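Local atomic coordinates of uncharacterized protein (Lodderomyces elongisporus NRRL YB-4239, PDB entry 4EXJ), a protein that is of unknown function but belongs to the glutathione S-transferase superfamily, resembles the regulator Ure2 and probably binds glutathione. Residues F104-A107 with T108-S112; K141-A144 with F145-T148. All blocks are in the same frame, centred on the assembly; numbering follows the deposited sequence.

Contact 1: residues F104-A107 with T108-S112; sequences FYQA and TQFQS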
loop_
_atom_site.group_PDB
_atom_site.type_symbol
_atom_site.label_atom_id
_atom_site.label_comp_id
_atom_site.label_asym_id
_atom_site.label_seq_id
_atom_site.Cartn_x
_atom_site.Cartn_y
_atom_site.Cartn_z
ATOM N N PHE B 104 -5.375 -0.967 1.002
ATOM C CA PHE B 104 -4.244 -0.143 0.561
ATOM C C PHE B 104 -3.826 0.839 1.643
ATOM O O PHE B 104 -2.639 0.979 1.930
ATOM C CB PHE B 104 -4.561 0.598 -0.750
ATOM C CG PHE B 104 -4.266 -0.225 -1.989
ATOM C CD1 PHE B 104 -2.985 -0.270 -2.509
ATOM C CD2 PHE B 104 -5.274 -0.939 -2.618
ATOM C CE1 PHE B 104 -2.718 -1.028 -3.647
ATOM C CE2 PHE B 104 -5.007 -1.698 -3.746
ATOM C CZ PHE B 104 -3.740 -1.736 -4.243
ATOM N N TYR B 105 -4.806 1.486 2.266
ATOM C CA TYR B 105 -4.514 2.467 3.309
ATOM C C TYR B 105 -3.774 1.821 4.498
ATOM O O TYR B 105 -2.762 2.371 5.013
ATOM C CB TYR B 105 -5.835 3.112 3.784
ATOM C CG TYR B 105 -5.577 4.163 4.843
ATOM C CD1 TYR B 105 -5.458 3.799 6.172
ATOM C CD2 TYR B 105 -5.418 5.503 4.502
ATOM C CE1 TYR B 105 -5.181 4.745 7.151
ATOM C CE2 TYR B 105 -5.147 6.466 5.474
ATOM C CZ TYR B 105 -5.032 6.069 6.796
ATOM O OH TYR B 105 -4.736 7.003 7.775
ATOM N N GLN B 106 -4.252 0.659 4.938
ATOM C CA GLN B 106 -3.623 0.001 6.096
ATOM C C GLN B 106 -2.183 -0.347 5.808
ATOM O O GLN B 106 -1.300 -0.154 6.642
ATOM C CB GLN B 106 -4.424 -1.214 6.579
ATOM C CG GLN B 106 -4.036 -1.747 7.953
ATOM C CD GLN B 106 -2.763 -2.574 7.958
ATOM O OE1 GLN B 106 -2.415 -3.215 6.950
ATOM N NE2 GLN B 106 -2.065 -2.581 9.088
ATOM N N ALA B 107 -1.938 -0.834 4.599
ATOM C CA ALA B 107 -0.594 -1.199 4.210
ATOM C C ALA B 107 0.338 0.008 4.118
ATOM O O ALA B 107 1.452 -0.045 4.637
ATOM C CB ALA B 107 -0.636 -1.943 2.873
ATOM N N THR B 108 -0.115 1.089 3.477
ATOM C CA THR B 108 0.754 2.246 3.193
ATOM C C THR B 108 0.859 3.183 4.376
ATOM O O THR B 108 1.941 3.615 4.751
ATOM C CB THR B 108 0.274 3.019 1.947
ATOM O OG1 THR B 108 -1.073 3.457 2.121
ATOM C CG2 THR B 108 0.294 2.117 0.701
ATOM N N GLN B 109 -0.277 3.514 4.959
ATOM C CA GLN B 109 -0.282 4.533 5.996
ATOM C C GLN B 109 -0.111 3.992 7.412
ATOM O O GLN B 109 0.300 4.747 8.308
ATOM C CB GLN B 109 -1.566 5.362 5.930
ATOM C CG GLN B 109 -1.831 5.993 4.579
ATOM C CD GLN B 109 -0.618 6.708 4.015
ATOM O OE1 GLN B 109 -0.067 7.626 4.641
ATOM N NE2 GLN B 109 -0.198 6.301 2.817
ATOM N N PHE B 110 -0.499 2.746 7.664
ATOM C CA PHE B 110 -0.233 2.174 8.989
ATOM C C PHE B 110 1.066 1.398 8.973
ATOM O O PHE B 110 2.050 1.853 9.540
ATOM C CB PHE B 110 -1.406 1.333 9.542
ATOM C CG PHE B 110 -1.288 1.020 11.019
ATOM C CD1 PHE B 110 -0.305 0.146 11.495
ATOM C CD2 PHE B 110 -2.161 1.605 11.922
ATOM C CE1 PHE B 110 -0.197 -0.136 12.870
ATOM C CE2 PHE B 110 -2.064 1.334 13.297
ATOM C CZ PHE B 110 -1.079 0.463 13.766
ATOM N N GLN B 111 1.091 0.252 8.298
ATOM C CA GLN B 111 2.258 -0.610 8.428
ATOM C C GLN B 111 3.523 0.068 7.873
ATOM O O GLN B 111 4.554 0.152 8.569
ATOM C CB GLN B 111 2.009 -1.948 7.739
ATOM C CG GLN B 111 3.228 -2.902 7.818
ATOM C CD GLN B 111 3.590 -3.375 9.232
ATOM O OE1 GLN B 111 4.778 -3.386 9.599
ATOM N NE2 GLN B 111 2.594 -3.798 10.009
ATOM N N SER B 112 3.455 0.543 6.631
ATOM C CA SER B 112 4.667 1.046 5.960
ATOM C C SER B 112 5.220 2.324 6.593
ATOM O O SER B 112 6.438 2.464 6.723
ATOM C CB SER B 112 4.392 1.281 4.478
ATOM O OG SER B 112 4.446 0.040 3.796
HETATM O O HOH W 1 0.127 -4.428 9.700
#

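Contact 2: residues K141-A144 with F145-T148; sequences KVFA and FMET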
loop_
_atom_site.group_PDB
_atom_site.type_symbol
_atom_site.label_atom_id
_atom_site.label_comp_id
_atom_site.label_asym_id
_atom_site.label_seq_id
_atom_site.Cartn_x
_atom_site.Cartn_y
_atom_site.Cartn_z
ATOM N N LYS B 141 -1.535 10.775 12.695
ATOM C CA LYS B 141 -2.379 10.896 11.501
ATOM C C LYS B 141 -3.241 9.672 11.276
ATOM O O LYS B 141 -4.426 9.794 10.942
ATOM C CB LYS B 141 -1.532 11.101 10.242
ATOM C CG LYS B 141 -1.049 12.531 10.048
ATOM C CD LYS B 141 -0.098 12.644 8.859
ATOM C CE LYS B 141 0.587 14.014 8.834
ATOM N NZ LYS B 141 1.747 14.063 7.893
ATOM N N VAL B 142 -2.633 8.487 11.385
ATOM C CA VAL B 142 -3.383 7.266 11.137
ATOM C C VAL B 142 -4.508 7.084 12.164
ATOM O O VAL B 142 -5.605 6.676 11.813
ATOM C CB VAL B 142 -2.443 6.004 10.988
ATOM C CG1 VAL B 142 -2.055 5.413 12.309
ATOM C CG2 VAL B 142 -3.098 4.933 10.110
ATOM N N PHE B 143 -4.244 7.415 13.433
ATOM C CA PHE B 143 -5.263 7.244 14.449
ATOM C C PHE B 143 -6.394 8.258 14.292
ATOM O O PHE B 143 -7.549 7.894 14.486
ATOM C CB PHE B 143 -4.662 7.276 15.872
ATOM C CG PHE B 143 -3.804 6.071 16.175
ATOM C CD1 PHE B 143 -4.239 4.805 15.823
ATOM C CD2 PHE B 143 -2.570 6.208 16.776
ATOM C CE1 PHE B 143 -3.459 3.684 16.080
ATOM C CE2 PHE B 143 -1.780 5.081 17.019
ATOM C CZ PHE B 143 -2.244 3.831 16.676
ATOM N N ALA B 144 -6.063 9.482 13.887
ATOM C CA ALA B 144 -7.112 10.490 13.624
ATOM C C ALA B 144 -8.046 9.985 12.527
ATOM O O ALA B 144 -9.266 10.111 12.616
ATOM C CB ALA B 144 -6.523 11.825 13.250
ATOM N N PHE B 145 -7.454 9.398 11.492
ATOM C CA PHE B 145 -8.218 8.857 10.383
ATOM C C PHE B 145 -9.104 7.704 10.839
ATOM O O PHE B 145 -10.281 7.627 10.489
ATOM C CB PHE B 145 -7.266 8.358 9.296
ATOM C CG PHE B 145 -7.959 7.648 8.177
ATOM C CD1 PHE B 145 -8.570 8.374 7.172
ATOM C CD2 PHE B 145 -8.009 6.268 8.134
ATOM C CE1 PHE B 145 -9.213 7.723 6.130
ATOM C CE2 PHE B 145 -8.660 5.613 7.118
ATOM C CZ PHE B 145 -9.253 6.342 6.102
ATOM N N MET B 146 -8.532 6.780 11.620
ATOM C CA MET B 146 -9.273 5.612 12.046
ATOM C C MET B 146 -10.420 6.035 12.961
ATOM O O MET B 146 -11.511 5.469 12.906
ATOM C CB MET B 146 -8.358 4.600 12.750
ATOM C CG MET B 146 -7.330 3.982 11.790
ATOM S SD MET B 146 -6.039 3.065 12.692
ATOM C CE MET B 146 -6.911 1.653 13.297
ATOM N N GLU B 147 -10.149 7.041 13.775
ATOM C CA GLU B 147 -11.143 7.505 14.732
ATOM C C GLU B 147 -12.357 8.030 13.980
ATOM O O GLU B 147 -13.501 7.734 14.346
ATOM C CB GLU B 147 -10.526 8.580 15.616
ATOM C CG GLU B 147 -11.492 9.130 16.663
ATOM C CD GLU B 147 -11.647 8.198 17.856
ATOM O OE1 GLU B 147 -10.997 7.139 17.890
ATOM O OE2 GLU B 147 -12.417 8.516 18.781
ATOM N N THR B 148 -12.091 8.781 12.920
ATOM C CA THR B 148 -13.132 9.344 12.054
ATOM C C THR B 148 -13.889 8.243 11.323
ATOM O O THR B 148 -15.124 8.231 11.307
ATOM C CB THR B 148 -12.541 10.368 11.031
ATOM O OG1 THR B 148 -12.046 11.528 11.722
ATOM C CG2 THR B 148 -13.627 10.814 10.027
HETATM O O HOH W 2 -10.405 12.016 14.247
#

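Contact 1: residues F104-A107 with T108-S112
The carbonyl oxygen of F104 is gripped twice by T108: by the backbone N at 3.0 Å and by OG1 at 2.9 Å from that same F104 O. The hydroxyl reaches it because chi1 of 58° sets OG1 between the backbone N and the carbonyl carbon, and it arrives above the carbonyl plane. Threonine suits this place, since its hydroxyl can reach back to F104 O while the short branched side chain also packs on A107 of the second subunit; Q109 NE2 adds a weak bond to OG1. After Q109 N bonds to Y105 O the helix widens. Two i+5 bonds, Q111 N on Q106 O at 2.9 Å and nearly straight (168°) and S112 N on A107 O, mark a pi-type turn; F110 N on Q106 O persists as a weak i+4 remnant. Beside it a water accepts from Q106 NE2 and, at 2.6 Å, from Q111 NE2, while Q106 OE1 is taken by K16 and N69. In the packing, Q109 CB lies over one face of the Y105 ring, 3.7 Å from its centroid, a CH-pi contact that uses the aliphatic root of the glutamine. The Y105 ring also stacks on F145 of helix 129-149 and touches F168 of helix 163-179. On the dimer side of helix 93-120, F104 stacks on F104 of the second subunit.

Contact 2: residues K141-A144 with F145-T148
M146 SD comes to 4.0 Å from F143 CD1, a Met-aromatic contact in which the sulfur approaches the ring obliquely, 5.2 Å from its centroid. V142 CG1 lies over the centre of one face of the same F143 ring. With M146 CG anti to its carbonyl carbon (chi1 -67°), the thioether runs alongside F143, both pointing the same way, and a bend at chi3 turns the methyl. V142 O lies near the plane of the F145 ring, at its edge. That oxygen accepts from M146 N at 2.9 Å, one of four ordinary i+4 bonds that continue to E147 N on F143 O and T148 N on A144 O. At the exposed positions A144 and T148, a methyl and a hydroxyl let a water reach A144 O, to which it donates at 2.8 Å, and also meet T148 OG1. The E147 carboxylate accepts from two backbone N-H groups, OE1 from V195 N and OE2 from N194 N, at the start of helix 193-203. Chemically, then, the stretch is amphipathic: flexible methionine, branched valine and flat phenylalanines fill the interior, while the E147 carboxylate, fixed by two N-H groups near a helix start, is probably stabilised as the anion.

In the fold
Contacts 1 and 2 come in series along the chain, on helices 93-120 and 129-149, neighbours in the all-helical C-terminal domain of the glutathione S-transferase fold. Their centres are about 12 Å apart and they meet directly: Y105 OH lies 3.5 Å from V142 CG2, and F110 CD2 lies 3.8 Å from V142 CG1. Helix 163-179 touches both, F168 meeting residues of each. Contact 1 is the more buried, about 9 Å from the chain centre against 17 Å for contact 2, and faces the second subunit along its F104, A107, T108 and S112 side. Contact 2 also reaches that subunit, through F145 and T148, so the same helix pair joins the domain core to the dimer interface.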